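Local coordinates for protein fumarate reductase iron-sulfur subunit (Mycolicibacterium smegmatis, PDB 7D6V) that probably relays electrons from the flavoprotein subunit through three iron-sulfur clusters to a membrane quinone in mycobacterial succinate dehydrogenase Sdh1, at residues D135-R138 / S139-F142; R176-E179 / L180-P184; K191-Q195 / D196-L200; A223-P226 / M227-V231; V231-R234 / K235-I239. One frame throughout, in Å; residues are numbered along the deposited sequence.

All five contacts are local, joining residues three to six apart on helices or at their ends, in the part of the chain that holds the four-iron and three-iron clusters. Interactions 2 and 4 are buried: helix 171-181 and helix 219-235 meet through A178 and M227, and the D181-R230 salt bridge joins them. Interaction 1, partly buried, touches both through S139, F142 and R138. Interactions 3 and 5 are helix ends, with more carboxylates and more exposed residues, and Q195 packs on V231 between them. Interactions 4 and 5 share V231 and helix 219-235, but the first reaches the three-iron cluster and the second the ubiquinone.

Interaction 1: residues D135-R138 / S139-F142; sequences DVNR and SQEF
The final turns of helix 133-142 bring V136 and Q140 together one turn apart. The N-H of Q140 bonds to V136 O at 2.9 Å, and the next rung runs from E141 N to N137 O at 3.0 Å. Beside the first rung, methyl CG2 of V136 lies 3.9 Å from the amide carbon CD of Q140, the two side chains slanting across one another. Because the Q140 chain is extended beyond CG (chi2 -168°), its amide reaches back along the helix. There Q133 donates to both N137 OD1 and Q140 OE1, which places the two amides near each other, their planes 54° apart. The other end of the Q140 amide, NE2, serves L107 O of subunit A. At the far end of the segment the F142 ring turns one face to R138 O, which sits 3.3 Å above the ring plane, offset toward the rim. The guanidinium of R138 leads away to G215 O of the membrane anchor subunit, while S139 OG bonds to E179 O on helix 171-181. The successive i to i+4 bonds are those of an alpha-helix, here lying between subunit A and the membrane anchor subunit.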
# COMPACT_ATOMS: atom_id res chain seq x y z
N ASP B 135 -17.94 7.24 11.67
CA ASP B 135 -17.36 8.55 11.44
C ASP B 135 -16.00 8.48 10.77
O ASP B 135 -15.53 9.49 10.24
CB ASP B 135 -17.23 9.31 12.76
CG ASP B 135 -18.57 9.78 13.29
OD1 ASP B 135 -19.60 9.47 12.68
OD2 ASP B 135 -18.58 10.48 14.33
N VAL B 136 -15.35 7.32 10.77
CA VAL B 136 -14.00 7.18 10.23
C VAL B 136 -13.93 6.28 9.01
O VAL B 136 -12.85 6.17 8.41
CB VAL B 136 -13.01 6.68 11.30
CG1 VAL B 136 -13.14 7.50 12.57
CG2 VAL B 136 -13.23 5.21 11.59
N ASN B 137 -15.03 5.63 8.63
CA ASN B 137 -14.99 4.70 7.50
C ASN B 137 -14.57 5.38 6.20
O ASN B 137 -13.75 4.85 5.44
CB ASN B 137 -16.35 4.03 7.32
CG ASN B 137 -16.57 2.88 8.27
OD1 ASN B 137 -15.65 2.14 8.58
ND2 ASN B 137 -17.80 2.74 8.75
N ARG B 138 -15.12 6.57 5.93
CA ARG B 138 -14.87 7.23 4.65
C ARG B 138 -13.40 7.59 4.50
O ARG B 138 -12.81 7.40 3.43
CB ARG B 138 -15.73 8.48 4.52
CG ARG B 138 -17.19 8.19 4.24
CD ARG B 138 -17.86 9.39 3.61
NE ARG B 138 -18.12 10.45 4.59
CZ ARG B 138 -18.75 11.58 4.31
NH1 ARG B 138 -19.18 11.81 3.07
NH2 ARG B 138 -18.94 12.49 5.25
N SER B 139 -12.78 8.12 5.55
CA SER B 139 -11.37 8.46 5.49
C SER B 139 -10.49 7.23 5.56
O SER B 139 -9.40 7.21 4.97
CB SER B 139 -11.01 9.43 6.62
OG SER B 139 -11.55 10.71 6.36
N GLN B 140 -10.94 6.18 6.25
CA GLN B 140 -10.18 4.94 6.28
C GLN B 140 -10.08 4.32 4.90
O GLN B 140 -9.09 3.64 4.60
CB GLN B 140 -10.82 3.96 7.26
CG GLN B 140 -10.34 4.11 8.68
CD GLN B 140 -10.78 2.97 9.56
OE1 GLN B 140 -11.71 2.24 9.24
NE2 GLN B 140 -10.10 2.80 10.69
N GLU B 141 -11.10 4.52 4.06
CA GLU B 141 -11.00 4.04 2.69
C GLU B 141 -9.85 4.71 1.95
O GLU B 141 -9.09 4.05 1.22
CB GLU B 141 -12.31 4.26 1.94
CG GLU B 141 -12.36 3.49 0.63
CD GLU B 141 -13.13 4.21 -0.45
OE1 GLU B 141 -13.02 3.81 -1.63
OE2 GLU B 141 -13.85 5.18 -0.12
N PHE B 142 -9.71 6.03 2.11
CA PHE B 142 -8.63 6.74 1.43
C PHE B 142 -7.27 6.47 2.06
O PHE B 142 -6.25 6.66 1.39
CB PHE B 142 -8.91 8.24 1.43
CG PHE B 142 -10.28 8.61 0.95
CD1 PHE B 142 -10.85 7.96 -0.13
CD2 PHE B 142 -11.00 9.60 1.59
CE1 PHE B 142 -12.11 8.30 -0.56
CE2 PHE B 142 -12.26 9.94 1.16
CZ PHE B 142 -12.82 9.29 0.09

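Interaction 2: residues R176-E179 / L180-P184; sequences RIAE and LDMHP
R176 O takes the N-H of L180 at 2.9 Å, with an N-H...O angle of 157°. Two further rungs of the same kind follow, D181 N to I177 O at 2.9 Å and M182 N to A178 O, also at 2.9 Å. Over the first rung the side chains repeat the pairing. The L180 methyl CD1 stands 3.7 Å above the R176 guanidinium plane, over its centre, so a leucine branch covers one face of the charged group. R176 folds into this place with CG anti to the backbone N and a bend at chi2 (96°). From there its NH1 makes a salt bridge to E179 OE1 at 3.0 Å, which probably helps set the turn of the guanidinium against the leucine. This is the C-terminal end of helix 171-181, in the dicluster half of the subunit. Past M182 the rungs give out: H183 N makes a weak bond to L180 O at 3.4 Å, and the chain leaves as a loop. K218 of the membrane anchor subunit donates through NZ to D181 O and H183 O at this end. The D181 side chain turns off the helix instead, where OD2 meets R230 NH1 in a salt bridge. On the A178 face the M182 methyl CE comes to 4.4 Å from A178 CB, a loose apolar touch, and M182 also packs on S139 and F142.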
# COMPACT_ATOMS: atom_id res chain seq x y z
N ARG B 176 -6.41 13.06 -0.85
CA ARG B 176 -5.87 13.38 0.47
C ARG B 176 -6.62 14.54 1.11
O ARG B 176 -6.89 14.53 2.32
CB ARG B 176 -4.38 13.69 0.35
CG ARG B 176 -3.77 14.33 1.57
CD ARG B 176 -3.11 13.30 2.46
NE ARG B 176 -2.37 13.93 3.56
CZ ARG B 176 -2.68 13.78 4.84
NH1 ARG B 176 -3.71 13.03 5.19
NH2 ARG B 176 -1.96 14.39 5.76
N ILE B 177 -6.96 15.56 0.31
CA ILE B 177 -7.77 16.67 0.81
C ILE B 177 -9.13 16.17 1.28
O ILE B 177 -9.63 16.59 2.32
CB ILE B 177 -7.90 17.76 -0.26
CG1 ILE B 177 -6.55 18.45 -0.50
CG2 ILE B 177 -8.94 18.79 0.14
CD1 ILE B 177 -6.56 19.41 -1.66
N ALA B 178 -9.75 15.27 0.51
CA ALA B 178 -11.03 14.70 0.92
C ALA B 178 -10.89 13.89 2.21
O ALA B 178 -11.77 13.93 3.08
CB ALA B 178 -11.60 13.83 -0.19
N GLU B 179 -9.79 13.14 2.34
CA GLU B 179 -9.55 12.35 3.54
C GLU B 179 -9.41 13.25 4.77
O GLU B 179 -9.91 12.92 5.84
CB GLU B 179 -8.30 11.49 3.34
CG GLU B 179 -8.04 10.44 4.41
CD GLU B 179 -7.31 11.00 5.61
OE1 GLU B 179 -6.54 11.97 5.44
OE2 GLU B 179 -7.50 10.47 6.72
N LEU B 180 -8.72 14.38 4.62
CA LEU B 180 -8.58 15.30 5.74
C LEU B 180 -9.88 16.05 6.02
O LEU B 180 -10.17 16.39 7.17
CB LEU B 180 -7.44 16.28 5.48
CG LEU B 180 -6.04 15.70 5.66
CD1 LEU B 180 -5.00 16.64 5.10
CD2 LEU B 180 -5.78 15.42 7.13
N ASP B 181 -10.67 16.31 4.98
CA ASP B 181 -11.95 17.00 5.15
C ASP B 181 -12.98 16.12 5.84
O ASP B 181 -13.81 16.63 6.60
CB ASP B 181 -12.47 17.46 3.79
CG ASP B 181 -13.46 18.59 3.90
OD1 ASP B 181 -13.07 19.69 4.34
OD2 ASP B 181 -14.63 18.40 3.52
N MET B 182 -12.95 14.81 5.60
CA MET B 182 -13.89 13.90 6.22
C MET B 182 -13.40 13.35 7.56
O MET B 182 -14.10 12.54 8.17
CB MET B 182 -14.21 12.75 5.27
CG MET B 182 -15.14 13.13 4.13
SD MET B 182 -15.04 12.01 2.73
CE MET B 182 -15.63 13.06 1.42
N HIS B 183 -12.23 13.76 8.02
CA HIS B 183 -11.76 13.37 9.34
C HIS B 183 -12.66 13.98 10.40
O HIS B 183 -12.85 15.20 10.41
CB HIS B 183 -10.31 13.81 9.54
CG HIS B 183 -9.63 13.14 10.70
ND1 HIS B 183 -10.04 13.31 12.00
CD2 HIS B 183 -8.57 12.31 10.74
CE1 HIS B 183 -9.25 12.61 12.80
NE2 HIS B 183 -8.35 11.99 12.06
N PRO B 184 -13.24 13.18 11.30
CA PRO B 184 -14.17 13.74 12.29
C PRO B 184 -13.55 14.72 13.27
O PRO B 184 -14.28 15.52 13.86
CB PRO B 184 -14.70 12.49 13.01
CG PRO B 184 -13.72 11.42 12.72
CD PRO B 184 -13.16 11.71 11.37

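Interaction 3: residues K191-Q195 / D196-L200; sequences KEMAQ and DEFGL
M193 and F198 make a Met-aromatic contact at the end of helix 191-196, in the dicluster half of the subunit. Sulfur SD lies 5.3 Å from the F198 ring centroid, at the ring edge and in its plane, 84° off the normal. The two side chains run side by side and point the same way, with M193 CG 3.8 Å from F198 CE2. M193 reaches the ring because chi1 is 65°, which puts CG between the backbone N and the carbonyl carbon. The backbone under this pair is doubly tied: M193 O accepts from E197 N at 2.9 Å and from F198 N at 3.2 Å, the second donor nearly along the C=O axis. That i to i+5 bond departs from the regular alpha pattern as the helix ends. G199 then leaves helical geometry with positive phi, and L200 N turns back to A194 O at 3.0 Å. Farther out, F198 packs on I177 and A194 on the same residue, so helix 171-181 backs the ring, and H174 gives F198 O a weak bond. Q195 packs on V231 and Y236. On the outer side K235 NZ forms long, weak ion pairs with E192 and D196, probably easing their mutual repulsion; carboxylate oxygens E192 OE2 and D196 OD2 are 4.0 Å apart, their planes turned 67°.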
# COMPACT_ATOMS: atom_id res chain seq x y z
N LYS B 191 -11.72 23.70 1.85
CA LYS B 191 -12.62 23.61 0.70
C LYS B 191 -12.29 24.67 -0.35
O LYS B 191 -12.24 24.37 -1.55
CB LYS B 191 -14.07 23.74 1.16
CG LYS B 191 -14.63 22.48 1.81
CD LYS B 191 -16.10 22.67 2.16
CE LYS B 191 -16.63 21.49 2.96
NZ LYS B 191 -16.05 21.44 4.32
N GLU B 192 -12.08 25.92 0.08
CA GLU B 192 -11.74 26.98 -0.86
C GLU B 192 -10.40 26.72 -1.53
O GLU B 192 -10.25 26.94 -2.74
CB GLU B 192 -11.73 28.33 -0.16
CG GLU B 192 -13.07 28.77 0.36
CD GLU B 192 -14.06 29.01 -0.76
OE1 GLU B 192 -15.07 28.27 -0.82
OE2 GLU B 192 -13.83 29.92 -1.57
N MET B 193 -9.41 26.27 -0.77
CA MET B 193 -8.08 26.10 -1.35
C MET B 193 -8.04 24.92 -2.31
O MET B 193 -7.28 24.96 -3.29
CB MET B 193 -7.03 25.93 -0.25
CG MET B 193 -7.18 24.69 0.58
SD MET B 193 -5.98 24.60 1.92
CE MET B 193 -6.61 25.84 3.04
N ALA B 194 -8.87 23.90 -2.08
CA ALA B 194 -8.93 22.77 -3.00
C ALA B 194 -9.30 23.22 -4.41
O ALA B 194 -8.86 22.63 -5.39
CB ALA B 194 -9.93 21.73 -2.50
N GLN B 195 -10.11 24.27 -4.52
CA GLN B 195 -10.51 24.83 -5.80
C GLN B 195 -9.55 25.90 -6.29
O GLN B 195 -9.25 25.96 -7.49
CB GLN B 195 -11.92 25.40 -5.71
CG GLN B 195 -12.49 25.96 -7.01
CD GLN B 195 -12.63 24.90 -8.08
OE1 GLN B 195 -11.85 24.85 -9.02
NE2 GLN B 195 -13.64 24.05 -7.95
N ASP B 196 -9.04 26.74 -5.39
CA ASP B 196 -8.30 27.93 -5.80
C ASP B 196 -6.81 27.69 -6.02
O ASP B 196 -6.24 28.24 -6.97
CB ASP B 196 -8.50 29.04 -4.78
CG ASP B 196 -9.93 29.53 -4.73
OD1 ASP B 196 -10.56 29.65 -5.80
OD2 ASP B 196 -10.43 29.81 -3.62
N GLU B 197 -6.16 26.89 -5.18
CA GLU B 197 -4.73 26.64 -5.33
C GLU B 197 -4.38 25.25 -5.83
O GLU B 197 -3.32 25.08 -6.43
CB GLU B 197 -3.98 26.91 -4.02
CG GLU B 197 -3.96 28.38 -3.60
CD GLU B 197 -5.21 28.82 -2.88
OE1 GLU B 197 -6.09 27.98 -2.65
OE2 GLU B 197 -5.32 30.02 -2.55
N PHE B 198 -5.23 24.26 -5.60
CA PHE B 198 -4.95 22.90 -6.04
C PHE B 198 -5.74 22.49 -7.27
O PHE B 198 -5.61 21.35 -7.72
CB PHE B 198 -5.20 21.93 -4.88
CG PHE B 198 -4.45 22.29 -3.63
CD1 PHE B 198 -3.06 22.29 -3.62
CD2 PHE B 198 -5.12 22.65 -2.48
CE1 PHE B 198 -2.37 22.62 -2.48
CE2 PHE B 198 -4.43 22.98 -1.34
CZ PHE B 198 -3.06 22.97 -1.33
N GLY B 199 -6.55 23.39 -7.82
CA GLY B 199 -7.15 23.20 -9.12
C GLY B 199 -8.14 22.06 -9.26
O GLY B 199 -8.07 21.30 -10.22
N LEU B 200 -9.08 21.94 -8.32
CA LEU B 200 -10.09 20.89 -8.43
C LEU B 200 -10.96 21.07 -9.66
O LEU B 200 -11.52 20.10 -10.18
CB LEU B 200 -10.95 20.86 -7.16
CG LEU B 200 -11.99 19.75 -7.03
CD1 LEU B 200 -11.35 18.39 -7.22
CD2 LEU B 200 -12.69 19.84 -5.70

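Interaction 4: residues A223-P226 / M227-V231; sequences ALIP and MKERV. With F3S (Fe3-s4 cluster), chain G.
M227 N bonds to A223 O at 3.1 Å, the first of four backbone rungs that carry helix 219-235 past a proline. The following three are K228 N to L224 O, E229 N to I225 O and R230 N to P226 O, the last at 2.9 Å. P226 has no N-H to give to the turn before, so the helix kinks there, yet its carbonyl is used like any other. The tightly packed part is this unbroken ladder and the buried side chains around it; the R230 chain, extended from CG to NE (chi2 176°, chi3 178°), runs alongside P226 O. Between I225 and E229 side-chain contact is looser, CG2 and CG being 4.5 Å apart. The P226 ring is the partly exposed piece, whereas its companions are buried. The L224 side chain leads away from the next turn, and its CD1 lies 3.4 Å from sulfur S3 of the three-iron cluster, an apolar lining of the cluster pocket. K228 stretches out before its last bend, and NZ serves C203 O and L200 O beside that pocket. The membrane anchor subunit takes two more polar ends, its R156 and Y115 holding the E229 carboxylate oxygens and its G215 O accepting from R230 NH2. Within the subunit the helix lies against helix 171-181, with M227 packed on I177 and A178.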
# COMPACT_ATOMS: atom_id res chain seq x y z
N ALA B 223 -14.37 10.53 -3.46
CA ALA B 223 -13.54 11.66 -3.07
C ALA B 223 -13.75 12.88 -3.94
O ALA B 223 -14.02 13.97 -3.42
CB ALA B 223 -12.06 11.26 -3.08
N LEU B 224 -13.65 12.74 -5.26
CA LEU B 224 -13.59 13.91 -6.13
C LEU B 224 -14.96 14.55 -6.31
O LEU B 224 -15.10 15.78 -6.20
CB LEU B 224 -13.00 13.53 -7.48
CG LEU B 224 -11.65 12.83 -7.41
CD1 LEU B 224 -11.20 12.47 -8.79
CD2 LEU B 224 -10.63 13.70 -6.71
N ILE B 225 -15.98 13.75 -6.63
CA ILE B 225 -17.33 14.30 -6.77
C ILE B 225 -17.86 14.86 -5.45
O ILE B 225 -18.45 15.95 -5.47
CB ILE B 225 -18.27 13.24 -7.39
CG1 ILE B 225 -17.89 13.00 -8.85
CG2 ILE B 225 -19.72 13.68 -7.29
CD1 ILE B 225 -18.49 11.76 -9.44
N PRO B 226 -17.72 14.19 -4.30
CA PRO B 226 -18.12 14.84 -3.04
C PRO B 226 -17.41 16.15 -2.77
O PRO B 226 -18.04 17.10 -2.29
CB PRO B 226 -17.78 13.78 -1.99
CG PRO B 226 -17.89 12.51 -2.71
CD PRO B 226 -17.39 12.77 -4.09
N MET B 227 -16.12 16.24 -3.08
CA MET B 227 -15.41 17.49 -2.85
C MET B 227 -15.86 18.57 -3.82
O MET B 227 -15.92 19.75 -3.45
CB MET B 227 -13.90 17.28 -2.95
CG MET B 227 -13.32 16.54 -1.77
SD MET B 227 -13.36 17.49 -0.23
CE MET B 227 -12.61 19.02 -0.74
N LYS B 228 -16.18 18.20 -5.05
CA LYS B 228 -16.74 19.17 -5.99
C LYS B 228 -18.09 19.68 -5.51
O LYS B 228 -18.40 20.86 -5.64
CB LYS B 228 -16.86 18.55 -7.38
CG LYS B 228 -15.56 18.48 -8.14
CD LYS B 228 -15.70 17.70 -9.42
CE LYS B 228 -14.42 17.73 -10.24
NZ LYS B 228 -14.32 18.94 -11.10
N GLU B 229 -18.91 18.79 -4.93
CA GLU B 229 -20.19 19.22 -4.38
C GLU B 229 -20.01 20.15 -3.19
O GLU B 229 -20.76 21.12 -3.03
CB GLU B 229 -21.02 17.99 -4.00
CG GLU B 229 -21.53 17.21 -5.20
CD GLU B 229 -22.54 18.00 -6.02
OE1 GLU B 229 -23.62 18.33 -5.49
OE2 GLU B 229 -22.24 18.30 -7.19
N ARG B 230 -19.02 19.88 -2.34
CA ARG B 230 -18.74 20.78 -1.22
C ARG B 230 -18.22 22.13 -1.70
O ARG B 230 -18.59 23.18 -1.15
CB ARG B 230 -17.76 20.11 -0.26
CG ARG B 230 -18.30 18.83 0.34
CD ARG B 230 -17.30 18.10 1.21
NE ARG B 230 -17.90 16.91 1.78
CZ ARG B 230 -17.62 16.42 2.99
NH1 ARG B 230 -16.73 17.03 3.75
NH2 ARG B 230 -18.22 15.33 3.42
N VAL B 231 -17.37 22.13 -2.72
CA VAL B 231 -16.89 23.38 -3.30
C VAL B 231 -18.06 24.16 -3.90
O VAL B 231 -18.11 25.39 -3.80
CB VAL B 231 -15.79 23.11 -4.34
CG1 VAL B 231 -15.50 24.35 -5.15
CG2 VAL B 231 -14.53 22.62 -3.65
FE1 F3S G . -7.81 12.16 -13.14
FE3 F3S G . -9.91 10.83 -12.10
FE4 F3S G . -10.16 13.48 -12.48
S1 F3S G . -8.74 10.30 -13.93
S2 F3S G . -8.86 13.86 -14.29
S3 F3S G . -8.67 12.46 -11.03
S4 F3S G . -11.81 11.95 -12.66

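Interaction 5: residues V231-R234 / K235-I239; sequences VADR and KYDPI. With UQ1 (ubiquinone-1), chain H.
Helix-end packing of V231 and A232 against K235 and Y236 closes helix 219-235, where the chain turns into its C-terminal tail. K235 N bonds to V231 O at 2.8 Å and Y236 N to A232 O at 2.9 Å, but the C=O...N angle of the second bond is only 124°, consistent with helical geometry breaking down. V231 CG1, anti to the backbone N (chi1 168°), is the branch that touches: it meets K235 CD at 3.9 Å and Y236 CE2 at 4.0 Å. The Y236 ring also carries K235 CB over the centre of one face, 3.8 Å above its plane. This end of the helix leads to the quinone. Ubiquinone O1 lies at the edge of the Y236 ring, near its plane, 3.6 Å from CE1, and the ligand methyl C11 approaches Y236 CB at 3.8 Å; Y236 thus forms part of the wall facing the bound quinone. Beyond the ring, D233 and D237 run side by side with OD1 atoms 3.8 Å apart and carboxylate planes 28° apart. Their like charges are bridged by one arginine, R156 of the membrane anchor subunit, whose NH1 makes salt bridges to both OD1 atoms. R216 of the same subunit takes D233 OD2, so two arginines probably offset the repulsion, and P238 and I239 pack on Y157 of that chain.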
# COMPACT_ATOMS: atom_id res chain seq x y z
N VAL B 231 -17.37 22.13 -2.72
CA VAL B 231 -16.89 23.38 -3.30
C VAL B 231 -18.06 24.16 -3.90
O VAL B 231 -18.11 25.39 -3.80
CB VAL B 231 -15.79 23.11 -4.34
CG1 VAL B 231 -15.50 24.35 -5.15
CG2 VAL B 231 -14.53 22.62 -3.65
N ALA B 232 -19.00 23.46 -4.52
CA ALA B 232 -20.19 24.13 -5.05
C ALA B 232 -21.05 24.69 -3.93
O ALA B 232 -21.65 25.76 -4.08
CB ALA B 232 -20.99 23.16 -5.91
N ASP B 233 -21.13 23.98 -2.80
CA ASP B 233 -21.76 24.54 -1.61
C ASP B 233 -21.14 25.88 -1.26
O ASP B 233 -21.84 26.87 -1.01
CB ASP B 233 -21.59 23.59 -0.42
CG ASP B 233 -22.64 22.51 -0.39
OD1 ASP B 233 -23.59 22.55 -1.19
OD2 ASP B 233 -22.50 21.61 0.47
N ARG B 234 -19.81 25.93 -1.22
CA ARG B 234 -19.12 27.13 -0.76
C ARG B 234 -19.13 28.26 -1.79
O ARG B 234 -19.14 29.44 -1.40
CB ARG B 234 -17.69 26.80 -0.38
CG ARG B 234 -17.55 26.02 0.91
CD ARG B 234 -18.01 26.85 2.09
NE ARG B 234 -17.55 26.29 3.36
CZ ARG B 234 -18.16 25.32 4.01
NH1 ARG B 234 -19.27 24.78 3.52
NH2 ARG B 234 -17.67 24.87 5.16
N LYS B 235 -19.13 27.95 -3.08
CA LYS B 235 -18.83 28.93 -4.11
C LYS B 235 -19.91 29.12 -5.16
O LYS B 235 -20.13 30.24 -5.61
CB LYS B 235 -17.52 28.55 -4.82
CG LYS B 235 -16.27 28.74 -3.98
CD LYS B 235 -15.06 28.16 -4.68
CE LYS B 235 -14.54 29.09 -5.75
NZ LYS B 235 -13.80 30.24 -5.17
N TYR B 236 -20.59 28.05 -5.57
CA TYR B 236 -21.44 28.08 -6.76
C TYR B 236 -22.90 27.80 -6.44
O TYR B 236 -23.62 27.23 -7.26
CB TYR B 236 -20.92 27.09 -7.80
CG TYR B 236 -19.46 27.24 -8.11
CD1 TYR B 236 -18.94 28.44 -8.58
CD2 TYR B 236 -18.59 26.18 -7.94
CE1 TYR B 236 -17.61 28.58 -8.86
CE2 TYR B 236 -17.24 26.31 -8.22
CZ TYR B 236 -16.76 27.51 -8.68
OH TYR B 236 -15.43 27.65 -8.97
N ASP B 237 -23.36 28.19 -5.26
CA ASP B 237 -24.73 27.93 -4.84
C ASP B 237 -25.46 29.24 -4.61
O ASP B 237 -25.19 29.92 -3.60
CB ASP B 237 -24.75 27.07 -3.58
CG ASP B 237 -25.96 26.16 -3.51
OD1 ASP B 237 -25.80 25.00 -3.07
OD2 ASP B 237 -27.06 26.59 -3.89
N PRO B 238 -26.38 29.64 -5.49
CA PRO B 238 -27.04 30.94 -5.35
C PRO B 238 -27.90 31.08 -4.10
O PRO B 238 -28.44 32.16 -3.85
CB PRO B 238 -27.89 31.04 -6.62
CG PRO B 238 -27.24 30.10 -7.58
CD PRO B 238 -26.76 28.96 -6.74
N ILE B 239 -28.03 30.02 -3.31
CA ILE B 239 -28.75 30.11 -2.05
C ILE B 239 -27.78 30.65 -1.00
O ILE B 239 -27.08 29.89 -0.33
CB ILE B 239 -29.33 28.74 -1.63
CG1 ILE B 239 -30.36 28.27 -2.65
CG2 ILE B 239 -29.98 28.83 -0.26
CD1 ILE B 239 -31.51 29.21 -2.84
C1 UQ1 H . -18.42 31.85 -11.53
O1 UQ1 H . -18.64 31.63 -10.39
C2 UQ1 H . -17.00 32.15 -12.00
O2 UQ1 H . -15.95 32.17 -11.08
CM2 UQ1 H . -15.47 33.46 -10.78
C3 UQ1 H . -16.73 32.43 -13.47
O3 UQ1 H . -15.43 32.71 -13.90
CM3 UQ1 H . -14.68 31.58 -14.21
C4 UQ1 H . -17.88 32.41 -14.47
O4 UQ1 H . -17.67 32.62 -15.62
C5 UQ1 H . -19.30 32.10 -14.00
CM5 UQ1 H . -20.45 32.07 -15.00
C6 UQ1 H . -19.57 31.82 -12.53
C7 UQ1 H . -20.99 31.51 -12.06
C8 UQ1 H . -21.18 30.00 -12.13
C9 UQ1 H . -21.90 29.36 -11.23
C10 UQ1 H . -22.55 30.14 -10.09
C11 UQ1 H . -22.07 27.85 -11.33